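Local coordinates for SusD-like carbohydrate binding protein (Bacteroides vulgatus, PDB 3LEW) that probably binds carbohydrate at the bacterial outer membrane, as a SusD-family protein thought to take part in nutrient capture, at residues A[63-68]-A[271-276]; A[228-233]-A[347-352]; A[251-256]-A[374-379]; A[280-285]-A[335-340]. All blocks are in the same frame, centred on the assembly; numbering follows the deposited sequence. Where two conformers were deposited one is given.

Contact 1 of 4, residues A[63-68]-A[271-276]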
loop_
_atom_site.group_PDB
_atom_site.type_symbol
_atom_site.label_atom_id
_atom_site.label_comp_id
_atom_site.label_asym_id
_atom_site.label_seq_id
_atom_site.Cartn_x
_atom_site.Cartn_y
_atom_site.Cartn_z
ATOM N N SER A 63 20.746 5.677 -5.631
ATOM C CA SER A 63 20.893 6.257 -6.952
ATOM C C SER A 63 20.545 5.296 -8.085
ATOM O O SER A 63 20.741 5.635 -9.260
ATOM C CB SER A 63 22.375 6.629 -7.149
ATOM O OG SER A 63 23.201 5.477 -7.321
ATOM N N LYS A 64 20.160 4.072 -7.747
ATOM C CA LYS A 64 19.946 3.086 -8.777
ATOM C C LYS A 64 18.635 3.350 -9.518
ATOM O O LYS A 64 17.797 4.181 -9.150
ATOM C CB LYS A 64 19.965 1.685 -8.212
ATOM C CG LYS A 64 21.242 1.279 -7.541
ATOM C CD LYS A 64 22.358 1.080 -8.530
ATOM C CE LYS A 64 23.606 0.713 -7.788
ATOM N NZ LYS A 64 24.780 0.601 -8.663
ATOM N N TYR A 65 18.496 2.617 -10.622
ATOM C CA TYR A 65 17.259 2.594 -11.391
ATOM C C TYR A 65 16.040 2.355 -10.512
ATOM O O TYR A 65 16.066 1.567 -9.553
ATOM C CB TYR A 65 17.358 1.480 -12.418
ATOM C CG TYR A 65 16.173 1.319 -13.321
ATOM C CD1 TYR A 65 16.023 2.138 -14.419
ATOM C CD2 TYR A 65 15.250 0.315 -13.117
ATOM C CE1 TYR A 65 14.934 1.971 -15.304
ATOM C CE2 TYR A 65 14.185 0.153 -13.994
ATOM C CZ TYR A 65 14.055 0.958 -15.080
ATOM O OH TYR A 65 12.980 0.785 -15.950
ATOM N N GLY A 66 14.955 3.049 -10.887
ATOM C CA GLY A 66 13.671 2.833 -10.244
ATOM C C GLY A 66 13.009 4.024 -9.605
ATOM O O GLY A 66 12.260 4.772 -10.304
ATOM N N PHE A 67 13.186 4.178 -8.288
ATOM C CA PHE A 67 12.342 5.078 -7.500
ATOM C C PHE A 67 13.007 6.294 -6.895
ATOM O O PHE A 67 12.405 6.963 -6.034
ATOM C CB PHE A 67 11.649 4.252 -6.424
ATOM C CG PHE A 67 10.583 3.343 -6.994
ATOM C CD1 PHE A 67 10.903 2.052 -7.448
ATOM C CD2 PHE A 67 9.271 3.770 -7.051
ATOM C CE1 PHE A 67 9.891 1.204 -7.990
ATOM C CE2 PHE A 67 8.293 2.917 -7.547
ATOM C CZ PHE A 67 8.609 1.644 -8.012
ATOM N N ARG A 68 14.189 6.643 -7.391
ATOM C CA ARG A 68 14.897 7.828 -6.836
ATOM C C ARG A 68 14.047 9.109 -7.007
ATOM O O ARG A 68 13.964 9.885 -6.082
ATOM C CB ARG A 68 16.283 8.036 -7.444
ATOM C CG ARG A 68 17.033 9.291 -6.826
ATOM C CD ARG A 68 18.228 9.770 -7.685
ATOM N NE ARG A 68 17.781 10.102 -9.053
ATOM C CZ ARG A 68 17.478 11.318 -9.506
ATOM N NH1 ARG A 68 17.592 12.390 -8.721
ATOM N NH2 ARG A 68 17.085 11.474 -10.766
ATOM N N PHE A 271 11.016 -6.884 -5.784
ATOM C CA PHE A 271 12.035 -7.260 -4.787
ATOM C C PHE A 271 13.441 -6.776 -5.156
ATOM O O PHE A 271 14.305 -6.650 -4.275
ATOM C CB PHE A 271 11.990 -8.783 -4.507
ATOM C CG PHE A 271 10.929 -9.186 -3.476
ATOM C CD1 PHE A 271 9.600 -9.352 -3.846
ATOM C CD2 PHE A 271 11.255 -9.347 -2.158
ATOM C CE1 PHE A 271 8.634 -9.694 -2.913
ATOM C CE2 PHE A 271 10.290 -9.706 -1.211
ATOM C CZ PHE A 271 8.968 -9.873 -1.597
ATOM N N HIS A 272 13.714 -6.469 -6.421
ATOM C CA HIS A 272 14.969 -5.825 -6.743
ATOM C C HIS A 272 15.146 -4.432 -6.117
ATOM O O HIS A 272 16.276 -3.954 -5.966
ATOM C CB HIS A 272 15.218 -5.776 -8.246
ATOM C CG HIS A 272 15.493 -7.102 -8.863
ATOM N ND1 HIS A 272 16.583 -7.880 -8.512
ATOM C CD2 HIS A 272 14.842 -7.776 -9.840
ATOM C CE1 HIS A 272 16.592 -8.966 -9.266
ATOM N NE2 HIS A 272 15.535 -8.940 -10.062
ATOM N N TYR A 273 14.034 -3.805 -5.751
ATOM C CA TYR A 273 13.979 -2.508 -5.042
ATOM C C TYR A 273 13.943 -2.730 -3.520
ATOM O O TYR A 273 14.687 -2.073 -2.747
ATOM C CB TYR A 273 12.761 -1.671 -5.528
ATOM C CG TYR A 273 12.707 -1.579 -7.049
ATOM C CD1 TYR A 273 13.713 -0.939 -7.745
ATOM C CD2 TYR A 273 11.644 -2.137 -7.783
ATOM C CE1 TYR A 273 13.730 -0.874 -9.118
ATOM C CE2 TYR A 273 11.640 -2.086 -9.164
ATOM C CZ TYR A 273 12.681 -1.473 -9.840
ATOM O OH TYR A 273 12.710 -1.405 -11.218
ATOM N N LEU A 274 13.079 -3.637 -3.093
ATOM C CA LEU A 274 12.805 -3.853 -1.650
ATOM C C LEU A 274 13.858 -4.674 -0.909
ATOM O O LEU A 274 14.021 -4.505 0.298
ATOM C CB LEU A 274 11.467 -4.531 -1.435
ATOM C CG LEU A 274 10.210 -3.814 -1.895
ATOM C CD1 LEU A 274 9.020 -4.696 -1.673
ATOM C CD2 LEU A 274 10.093 -2.483 -1.117
ATOM N N ASP A 275 14.536 -5.569 -1.612
ATOM C CA ASP A 275 15.540 -6.434 -0.991
ATOM C C ASP A 275 16.862 -5.702 -1.072
ATOM O O ASP A 275 17.420 -5.514 -2.161
ATOM C CB ASP A 275 15.593 -7.790 -1.713
ATOM C CG ASP A 275 16.544 -8.759 -1.080
ATOM O OD1 ASP A 275 17.518 -8.326 -0.427
ATOM O OD2 ASP A 275 16.374 -9.985 -1.299
ATOM N N THR A 276 17.343 -5.267 0.090
ATOM C CA THR A 276 18.575 -4.494 0.206
ATOM C C THR A 276 19.689 -5.329 0.827
ATOM O O THR A 276 20.748 -4.798 1.194
ATOM C CB THR A 276 18.358 -3.228 1.036
ATOM O OG1 THR A 276 17.842 -3.571 2.346
ATOM C CG2 THR A 276 17.355 -2.289 0.314
#
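With CG placed opposite its carbonyl carbon (chi1 -71°), Phe67 sends its ring toward Tyr273, whose own ring, turned by a chi1 of -50°, leans to meet it. The two form a T-shaped pair: the Phe67 edge points at the face of Tyr273, centroids 5.2 Å apart and planes at 78°, with Phe67 CE1 lying 3.8 Å from Tyr273 CD2. Tyr65 reaches the far end of the same tyrosine, its CE2 standing 3.5 Å from Tyr273 OH near the plane of the Tyr65 ring. That hydroxyl hydrogen-bonds to Tyr40 O, so its polar need is met while the ring is buried. The backbone also takes part: Tyr65 O comes 3.4 Å from Tyr273 CE1, at the ring edge. Glycine suits the place of Gly66, because its positive phi would jam any CB against the preceding carbonyl and a CB would also run into Tyr273. The arrangement is an aromatic cluster joining the loop that enters helix 68-71, with Phe67 at its N-cap position, to the short helix 271-274.

Contact 2 of 4, residues A[228-233]-A[347-352]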
loop_
_atom_site.group_PDB
_atom_site.type_symbol
_atom_site.label_atom_id
_atom_site.label_comp_id
_atom_site.label_asym_id
_atom_site.label_seq_id
_atom_site.Cartn_x
_atom_site.Cartn_y
_atom_site.Cartn_z
ATOM N N LYS A 228 -15.453 -7.415 13.577
ATOM C CA LYS A 228 -15.952 -8.689 12.970
ATOM C C LYS A 228 -14.804 -9.527 12.464
ATOM O O LYS A 228 -14.784 -10.736 12.666
ATOM C CB LYS A 228 -16.908 -8.400 11.803
ATOM C CG LYS A 228 -18.316 -7.950 12.220
ATOM C CD LYS A 228 -19.234 -7.520 11.018
ATOM C CE LYS A 228 -20.710 -7.287 11.432
ATOM N NZ LYS A 228 -21.474 -8.559 11.462
ATOM N N LEU A 229 -13.854 -8.878 11.775
ATOM C CA LEU A 229 -12.663 -9.545 11.227
ATOM C C LEU A 229 -11.840 -10.153 12.359
ATOM O O LEU A 229 -11.570 -11.375 12.365
ATOM C CB LEU A 229 -11.848 -8.608 10.348
ATOM C CG LEU A 229 -10.808 -9.324 9.470
ATOM C CD1 LEU A 229 -10.354 -8.484 8.292
ATOM C CD2 LEU A 229 -9.590 -9.820 10.276
ATOM N N LEU A 230 -11.554 -9.368 13.389
ATOM C CA LEU A 230 -10.715 -9.889 14.471
ATOM C C LEU A 230 -11.387 -11.003 15.269
ATOM O O LEU A 230 -10.679 -11.867 15.830
ATOM C CB LEU A 230 -10.277 -8.762 15.395
ATOM C CG LEU A 230 -9.338 -7.717 14.810
ATOM C CD1 LEU A 230 -9.169 -6.494 15.750
ATOM C CD2 LEU A 230 -7.973 -8.343 14.448
ATOM N N ALA A 231 -12.727 -11.004 15.302
ATOM C CA ALA A 231 -13.496 -12.097 15.962
ATOM C C ALA A 231 -13.323 -13.414 15.210
ATOM O O ALA A 231 -13.469 -14.471 15.795
ATOM C CB ALA A 231 -14.972 -11.742 16.099
ATOM N N LYS A 232 -13.026 -13.337 13.919
ATOM C CA LYS A 232 -12.789 -14.510 13.059
ATOM C C LYS A 232 -11.305 -14.862 12.916
ATOM O O LYS A 232 -10.983 -16.005 12.634
ATOM C CB LYS A 232 -13.290 -14.221 11.635
ATOM C CG LYS A 232 -14.787 -14.182 11.458
ATOM C CD LYS A 232 -15.108 -13.549 10.073
ATOM C CE LYS A 232 -16.316 -14.180 9.418
ATOM N NZ LYS A 232 -17.538 -13.317 9.492
ATOM N N ASP A 233 -10.414 -13.864 13.002
ATOM C CA ASP A 233 -9.006 -14.050 12.708
ATOM C C ASP A 233 -8.168 -12.976 13.396
ATOM O O ASP A 233 -8.169 -11.834 12.960
ATOM C CB ASP A 233 -8.768 -14.006 11.195
ATOM C CG ASP A 233 -7.308 -14.285 10.805
ATOM O OD1 ASP A 233 -6.490 -14.703 11.689
ATOM O OD2 ASP A 233 -6.975 -14.080 9.591
ATOM N N ALA A 347 -2.099 -7.604 11.278
ATOM C CA ALA A 347 -1.591 -6.494 12.053
ATOM C C ALA A 347 -2.211 -5.154 11.649
ATOM O O ALA A 347 -2.414 -4.296 12.510
ATOM C CB ALA A 347 -0.028 -6.395 11.958
ATOM N N GLU A 348 -2.416 -4.919 10.355
ATOM C CA GLU A 348 -3.080 -3.705 9.906
ATOM C C GLU A 348 -4.489 -3.586 10.476
ATOM O O GLU A 348 -4.949 -2.473 10.762
ATOM C CB GLU A 348 -3.119 -3.661 8.368
ATOM C CG GLU A 348 -3.776 -2.383 7.820
ATOM C CD GLU A 348 -4.167 -2.450 6.351
ATOM O OE1 GLU A 348 -3.808 -3.396 5.641
ATOM O OE2 GLU A 348 -4.896 -1.520 5.912
ATOM N N ILE A 349 -5.193 -4.722 10.594
ATOM C CA ILE A 349 -6.567 -4.723 11.129
ATOM C C ILE A 349 -6.558 -4.352 12.598
ATOM O O ILE A 349 -7.406 -3.581 13.028
ATOM C CB ILE A 349 -7.291 -6.068 10.889
ATOM C CG1 ILE A 349 -7.181 -6.506 9.410
ATOM C CG2 ILE A 349 -8.744 -5.988 11.348
ATOM C CD1 ILE A 349 -7.683 -5.412 8.385
ATOM N N TYR A 350 -5.574 -4.833 13.363
ATOM C CA TYR A 350 -5.439 -4.385 14.761
ATOM C C TYR A 350 -5.242 -2.864 14.816
ATOM O O TYR A 350 -5.832 -2.171 15.630
ATOM C CB TYR A 350 -4.225 -5.013 15.444
ATOM C CG TYR A 350 -4.415 -6.378 16.059
ATOM C CD1 TYR A 350 -4.334 -7.535 15.293
ATOM C CD2 TYR A 350 -4.625 -6.507 17.410
ATOM C CE1 TYR A 350 -4.462 -8.790 15.851
ATOM C CE2 TYR A 350 -4.772 -7.779 17.990
ATOM C CZ TYR A 350 -4.656 -8.921 17.204
ATOM O OH TYR A 350 -4.778 -10.179 17.818
ATOM N N LEU A 351 -4.410 -2.351 13.919
ATOM C CA LEU A 351 -4.124 -0.905 13.898
ATOM C C LEU A 351 -5.328 -0.065 13.434
ATOM O O LEU A 351 -5.573 0.989 13.995
ATOM C CB LEU A 351 -2.921 -0.645 12.994
ATOM C CG LEU A 351 -1.572 -1.065 13.632
ATOM C CD1 LEU A 351 -0.529 -1.203 12.509
ATOM C CD2 LEU A 351 -1.105 -0.005 14.656
ATOM N N ILE A 352 -6.083 -0.544 12.437
ATOM C CA ILE A 352 -7.321 0.114 12.003
ATOM C C ILE A 352 -8.362 0.143 13.153
ATOM O O ILE A 352 -8.983 1.163 13.400
ATOM C CB ILE A 352 -7.969 -0.578 10.771
ATOM C CG1 ILE A 352 -7.102 -0.416 9.490
ATOM C CG2 ILE A 352 -9.415 -0.046 10.487
ATOM C CD1 ILE A 352 -7.440 -1.340 8.377
#
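Two helices pack here in a roughly antiparallel pair, the C-terminal end of helix 219-232 against the start of helix 346-359, within the largely helical SusD fold, whose family belongs to the TPR clan. The short segments run at 138° to one another with their axes 10.3 Å apart, a spacing filled by branched aliphatic side chains. Ile349 is the central residue. Its CG1 faces Leu229, 3.9 Å from Leu229 CD1, the two side chains set nearly perpendicular. CG2, anti to the backbone N of Ile349, meets Leu230 most closely, 3.9 Å from Leu230 CG, and also touches the CD2 of Leu229; Leu230 and Ile349 lie alongside, pointing opposite ways. Leu230 then extends CD2 over a face of Tyr350, 4.1 Å from the ring centroid and 26° off the ring normal, a CH-pi contact. Tyrosine suits this place because its ring offers that face to the leucine while its OH hydrogen-bonds to Asn234 O, just beyond helix 219-232. No hydrogen bond joins the two segments themselves, so their direct association rests on dispersion and burial of apolar surface, and the phenol supplies a polar tie to the chain immediately after the first helix.

Contact 3 of 4, residues A[251-256]-A[374-379]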
loop_
_atom_site.group_PDB
_atom_site.type_symbol
_atom_site.label_atom_id
_atom_site.label_comp_id
_atom_site.label_asym_id
_atom_site.label_seq_id
_atom_site.Cartn_x
_atom_site.Cartn_y
_atom_site.Cartn_z
ATOM N N ASN A 251 2.083 -17.407 4.743
ATOM C CA ASN A 251 2.101 -16.864 6.105
ATOM C C ASN A 251 0.674 -16.666 6.634
ATOM O O ASN A 251 -0.181 -16.046 5.958
ATOM C CB ASN A 251 2.921 -15.575 6.034
ATOM C CG ASN A 251 3.103 -14.900 7.345
ATOM O OD1 ASN A 251 2.140 -14.613 8.044
ATOM N ND2 ASN A 251 4.371 -14.640 7.705
ATOM N N LYS A 252 0.393 -17.166 7.849
ATOM C CA LYS A 252 -0.975 -17.102 8.404
ATOM C C LYS A 252 -1.460 -15.693 8.755
ATOM O O LYS A 252 -2.651 -15.491 8.984
ATOM C CB LYS A 252 -1.133 -18.012 9.623
ATOM C CG LYS A 252 -1.215 -19.510 9.256
ATOM C CD LYS A 252 -1.139 -20.436 10.512
ATOM C CE LYS A 252 0.251 -20.425 11.138
ATOM N NZ LYS A 252 0.278 -21.164 12.443
ATOM N N GLU A 253 -0.556 -14.733 8.835
ATOM C CA GLU A 253 -0.985 -13.367 9.104
ATOM C C GLU A 253 -1.377 -12.626 7.829
ATOM O O GLU A 253 -1.982 -11.547 7.871
ATOM C CB GLU A 253 0.124 -12.612 9.863
ATOM C CG GLU A 253 -0.467 -11.520 10.736
ATOM C CD GLU A 253 0.513 -10.470 11.196
ATOM O OE1 GLU A 253 1.452 -10.796 11.980
ATOM O OE2 GLU A 253 0.356 -9.301 10.780
ATOM N N TRP A 254 -0.975 -13.138 6.674
ATOM C CA TRP A 254 -1.358 -12.514 5.407
ATOM C C TRP A 254 -2.805 -12.868 5.111
ATOM O O TRP A 254 -3.137 -14.022 4.877
ATOM C CB TRP A 254 -0.488 -12.952 4.242
ATOM C CG TRP A 254 0.937 -12.546 4.251
ATOM C CD1 TRP A 254 1.765 -12.363 5.347
ATOM C CD2 TRP A 254 1.763 -12.353 3.092
ATOM N NE1 TRP A 254 3.050 -12.055 4.926
ATOM C CE2 TRP A 254 3.080 -12.058 3.554
ATOM C CE3 TRP A 254 1.522 -12.414 1.711
ATOM C CZ2 TRP A 254 4.134 -11.843 2.682
ATOM C CZ3 TRP A 254 2.586 -12.229 0.832
ATOM C CH2 TRP A 254 3.884 -11.924 1.336
ATOM N N ILE A 255 -3.646 -11.849 5.082
ATOM C CA ILE A 255 -5.039 -11.978 4.678
ATOM C C ILE A 255 -5.165 -11.995 3.162
ATOM O O ILE A 255 -5.964 -12.745 2.616
ATOM C CB ILE A 255 -5.849 -10.809 5.248
ATOM C CG1 ILE A 255 -5.837 -10.891 6.787
ATOM C CG2 ILE A 255 -7.278 -10.842 4.734
ATOM C CD1 ILE A 255 -6.448 -9.657 7.463
ATOM N N TRP A 256 -4.318 -11.218 2.490
ATOM C CA TRP A 256 -4.430 -11.023 1.068
ATOM C C TRP A 256 -3.063 -10.796 0.494
ATOM O O TRP A 256 -2.281 -9.980 1.021
ATOM C CB TRP A 256 -5.308 -9.786 0.803
ATOM C CG TRP A 256 -5.978 -9.676 -0.531
ATOM C CD1 TRP A 256 -6.388 -10.694 -1.356
ATOM C CD2 TRP A 256 -6.501 -8.476 -1.111
ATOM N NE1 TRP A 256 -7.085 -10.196 -2.429
ATOM C CE2 TRP A 256 -7.133 -8.835 -2.325
ATOM C CE3 TRP A 256 -6.443 -7.123 -0.759
ATOM C CZ2 TRP A 256 -7.724 -7.886 -3.176
ATOM C CZ3 TRP A 256 -7.008 -6.211 -1.610
ATOM C CH2 TRP A 256 -7.631 -6.593 -2.801
ATOM N N THR A 374 3.006 -5.891 22.144
ATOM C CA THR A 374 3.400 -7.093 22.839
ATOM C C THR A 374 3.920 -8.186 21.885
ATOM O O THR A 374 4.966 -8.838 22.154
ATOM C CB THR A 374 2.245 -7.648 23.700
ATOM O OG1 THR A 374 1.926 -6.674 24.708
ATOM C CG2 THR A 374 2.666 -8.983 24.395
ATOM N N ALA A 375 3.198 -8.410 20.798
ATOM C CA ALA A 375 3.545 -9.455 19.855
ATOM C C ALA A 375 4.945 -9.200 19.273
ATOM O O ALA A 375 5.716 -10.164 19.013
ATOM C CB ALA A 375 2.498 -9.588 18.737
ATOM N N ARG A 376 5.319 -7.930 19.119
ATOM C CA ARG A 376 6.618 -7.619 18.519
ATOM C C ARG A 376 7.740 -7.384 19.546
ATOM O O ARG A 376 8.891 -7.209 19.169
ATOM C CB ARG A 376 6.492 -6.403 17.617
ATOM C CG ARG A 376 5.412 -6.517 16.535
ATOM C CD ARG A 376 5.621 -7.668 15.569
ATOM N NE ARG A 376 4.571 -7.704 14.559
ATOM C CZ ARG A 376 3.917 -8.794 14.173
ATOM N NH1 ARG A 376 4.195 -10.006 14.674
ATOM N NH2 ARG A 376 2.958 -8.666 13.264
ATOM N N GLY A 377 7.420 -7.361 20.832
ATOM C CA GLY A 377 8.437 -7.072 21.851
ATOM C C GLY A 377 8.624 -5.594 22.176
ATOM O O GLY A 377 9.557 -5.229 22.870
ATOM N N ALA A 378 7.730 -4.755 21.669
ATOM C CA ALA A 378 7.731 -3.329 21.921
ATOM C C ALA A 378 7.160 -3.018 23.317
ATOM O O ALA A 378 6.359 -3.780 23.862
ATOM C CB ALA A 378 6.905 -2.621 20.862
ATOM N N LYS A 379 7.569 -1.882 23.874
ATOM C CA LYS A 379 7.069 -1.475 25.167
ATOM C C LYS A 379 5.594 -1.105 25.015
ATOM O O LYS A 379 5.224 -0.384 24.073
ATOM C CB LYS A 379 7.900 -0.324 25.725
ATOM C CG LYS A 379 9.112 -0.796 26.503
#
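Glu253 and Arg376 meet through a single close pair of atoms, Arg376 NH2 and Glu253 OE1, 2.9 Å apart in a buried salt bridge. The bond is nearly straight, at 167°. The carboxylate and guanidinium planes are almost coplanar, and OE1 uses its syn lone pair toward an N-H lying in the guanidinium plane. Glu253 OE2 stays 3.7 Å from Arg376 NH2, which makes this a single hydrogen bond at the guanidinium edge, not a bidentate pair. Around this tight point the segments stand well apart, the nearest CA atoms, those of Glu253 and Ala375, being 12.3 Å from each other. Two long charged chains suit such a gap: Glu253, its CG anti to the backbone N (chi1 -152°) and its chain extended, carries the carboxylate across. Toward the surface lie Lys252 and Thr374, both exposed and without a part in the bridge. Asn251 OD1 takes the N-H of Glu253 in an Asx turn, while Gly377, with positive phi, ends helix 365-376 in a Schellman motif. Glu253 also holds Arg345, Met237 N and Ala347 N, and Arg376 NH2 also pairs with Glu401. A glutamine here would probably take the negative charge from between Arg345 and Arg376, and its single acceptor oxygen could hardly serve both Met237 N and Ala347 N. Such a network of alternating charges is likely to favour the ionised forms of both groups and to compensate the cost of burying them.

Contact 4 of 4, residues A[280-285]-A[335-340]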
loop_
_atom_site.group_PDB
_atom_site.type_symbol
_atom_site.label_atom_id
_atom_site.label_comp_id
_atom_site.label_asym_id
_atom_site.label_seq_id
_atom_site.Cartn_x
_atom_site.Cartn_y
_atom_site.Cartn_z
ATOM N N GLY A 280 22.662 -10.497 -5.246
ATOM C CA GLY A 280 21.872 -10.760 -6.454
ATOM C C GLY A 280 20.701 -9.815 -6.668
ATOM O O GLY A 280 20.186 -9.744 -7.782
ATOM N N SER A 281 20.236 -9.112 -5.626
ATOM C CA SER A 281 19.247 -8.052 -5.836
ATOM C C SER A 281 19.845 -6.959 -6.719
ATOM O O SER A 281 20.988 -6.611 -6.577
ATOM C CB SER A 281 18.816 -7.446 -4.494
ATOM O OG SER A 281 17.999 -6.313 -4.693
ATOM N N TYR A 282 19.096 -6.477 -7.692
ATOM C CA TYR A 282 19.699 -5.690 -8.738
ATOM C C TYR A 282 19.922 -4.252 -8.285
ATOM O O TYR A 282 20.850 -3.627 -8.765
ATOM C CB TYR A 282 18.759 -5.607 -9.973
ATOM C CG TYR A 282 18.717 -6.831 -10.876
ATOM C CD1 TYR A 282 19.568 -7.926 -10.711
ATOM C CD2 TYR A 282 17.825 -6.864 -11.921
ATOM C CE1 TYR A 282 19.496 -9.020 -11.572
ATOM C CE2 TYR A 282 17.716 -7.956 -12.757
ATOM C CZ TYR A 282 18.549 -9.017 -12.598
ATOM O OH TYR A 282 18.456 -10.055 -13.486
ATOM N N TYR A 283 19.035 -3.708 -7.443
ATOM C CA TYR A 283 19.032 -2.263 -7.156
ATOM C C TYR A 283 19.117 -1.904 -5.664
ATOM O O TYR A 283 19.633 -0.827 -5.308
ATOM C CB TYR A 283 17.793 -1.576 -7.780
ATOM C CG TYR A 283 17.568 -1.953 -9.219
ATOM C CD1 TYR A 283 18.530 -1.655 -10.186
ATOM C CD2 TYR A 283 16.430 -2.657 -9.614
ATOM C CE1 TYR A 283 18.364 -2.029 -11.494
ATOM C CE2 TYR A 283 16.243 -3.022 -10.909
ATOM C CZ TYR A 283 17.208 -2.722 -11.856
ATOM O OH TYR A 283 17.034 -3.130 -13.170
ATOM N N TYR A 284 18.683 -2.822 -4.803
ATOM C CA TYR A 284 18.820 -2.683 -3.339
ATOM C C TYR A 284 18.585 -1.232 -2.892
ATOM O O TYR A 284 19.392 -0.658 -2.159
ATOM C CB TYR A 284 20.199 -3.199 -2.865
ATOM C CG TYR A 284 21.333 -2.942 -3.794
ATOM C CD1 TYR A 284 21.619 -3.816 -4.828
ATOM C CD2 TYR A 284 22.150 -1.810 -3.644
ATOM C CE1 TYR A 284 22.665 -3.576 -5.724
ATOM C CE2 TYR A 284 23.187 -1.564 -4.533
ATOM C CZ TYR A 284 23.449 -2.445 -5.551
ATOM O OH TYR A 284 24.536 -2.234 -6.410
ATOM N N SER A 285 17.477 -0.651 -3.325
ATOM C CA SER A 285 17.351 0.821 -3.319
ATOM C C SER A 285 16.485 1.399 -2.201
ATOM O O SER A 285 16.670 2.566 -1.839
ATOM C CB SER A 285 16.815 1.299 -4.660
ATOM O OG SER A 285 15.577 0.650 -4.972
ATOM N N GLU A 335 17.763 -17.087 -7.341
ATOM C CA GLU A 335 18.194 -17.529 -8.671
ATOM C C GLU A 335 17.080 -17.343 -9.719
ATOM O O GLU A 335 17.366 -17.027 -10.864
ATOM C CB GLU A 335 18.525 -19.009 -8.625
ATOM C CG GLU A 335 19.752 -19.304 -7.801
ATOM C CD GLU A 335 19.867 -20.782 -7.520
ATOM O OE1 GLU A 335 19.061 -21.275 -6.698
ATOM O OE2 GLU A 335 20.745 -21.439 -8.128
ATOM N N ASN A 336 15.845 -17.624 -9.326
ATOM C CA ASN A 336 14.686 -17.533 -10.230
ATOM C C ASN A 336 13.873 -16.281 -10.006
ATOM O O ASN A 336 12.857 -16.057 -10.687
ATOM C CB ASN A 336 13.841 -18.792 -10.103
ATOM C CG ASN A 336 14.629 -20.021 -10.446
ATOM O OD1 ASN A 336 15.215 -20.070 -11.503
ATOM N ND2 ASN A 336 14.702 -20.985 -9.546
ATOM N N GLN A 337 14.356 -15.434 -9.099
ATOM C CA GLN A 337 13.794 -14.097 -8.835
ATOM C C GLN A 337 12.300 -14.124 -8.498
ATOM O O GLN A 337 11.479 -13.536 -9.191
ATOM C CB GLN A 337 14.117 -13.141 -9.994
ATOM C CG GLN A 337 15.611 -12.951 -10.224
ATOM C CD GLN A 337 15.944 -12.056 -11.407
ATOM O OE1 GLN A 337 15.151 -11.168 -11.816
ATOM N NE2 GLN A 337 17.116 -12.277 -11.960
ATOM N N LEU A 338 11.953 -14.845 -7.432
ATOM C CA LEU A 338 10.573 -14.943 -6.989
ATOM C C LEU A 338 10.428 -14.401 -5.578
ATOM O O LEU A 338 11.242 -14.657 -4.708
ATOM C CB LEU A 338 10.083 -16.402 -6.979
ATOM C CG LEU A 338 10.112 -17.171 -8.302
ATOM C CD1 LEU A 338 9.554 -18.601 -8.058
ATOM C CD2 LEU A 338 9.291 -16.436 -9.354
ATOM N N GLY A 339 9.346 -13.673 -5.371
ATOM C CA GLY A 339 8.915 -13.250 -4.029
ATOM C C GLY A 339 7.496 -12.787 -4.090
ATOM O O GLY A 339 7.139 -12.025 -4.985
ATOM N N ASP A 340 6.663 -13.216 -3.128
ATOM C CA ASP A 340 5.239 -12.902 -3.159
ATOM C C ASP A 340 4.997 -11.481 -2.635
ATOM O O ASP A 340 5.776 -10.944 -1.853
ATOM C CB ASP A 340 4.398 -13.903 -2.342
ATOM C CG ASP A 340 4.471 -15.352 -2.870
ATOM O OD1 ASP A 340 5.087 -15.621 -3.948
ATOM O OD2 ASP A 340 3.885 -16.255 -2.186
#
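Gln337 has left-handed backbone angles and, with Leu338, forms a G1 beta bulge facing Asp333, while the opposing loop 280-285 brings Tyr282 in from between helix 271-274 and strand 286-288. From this bulge the glutamine side chain runs out extended beyond CG to the phenol, in a contact at the protein surface. Ring and amide planes stand 79° apart. Glutamine suits the place because its amide can give and accept at once: OE1 hydrogen-bonds to His272 NE2, and NE2 is left to donate to Tyr282. His272 also accepts the backbone N-H of Tyr282 through ND1 and stacks on its ring, so the imidazole links both loops. A leucine here would probably leave His272 NE2 and Tyr282 OH without this partner, the hydroxyl end losing one restraint while the stack on His272 remains. Gln337 NE2 donates to Tyr282 OH at 3.0 Å with an angle of 149°, the hydroxyl lying 21° out of the amide plane.

The four contacts fall into two neighbouring pairs. Contacts 1 and 4 have centres about 10 Å apart and share the surroundings of helix 271-274: His272 takes part in both neighbourhoods, and Asp275 O reaches Ser281 OG. Contacts 2 and 3, with centres about 11 Å apart, meet where strand 341-345 runs into helix 346-359, with Ile255 touching both Leu229 and Ile349. The centres of contacts 1 and 2 are about 31 Å apart, on opposite sides of the chain's centre. Contacts 1, 2 and 3 interleave along the chain; contact 1 closes before contact 4 opens, and contact 4 is nested within the loops closed by contacts 2 and 3. Trp254 of contact 3 packs on Asp340 of contact 4, the one direct touch between the two pairs.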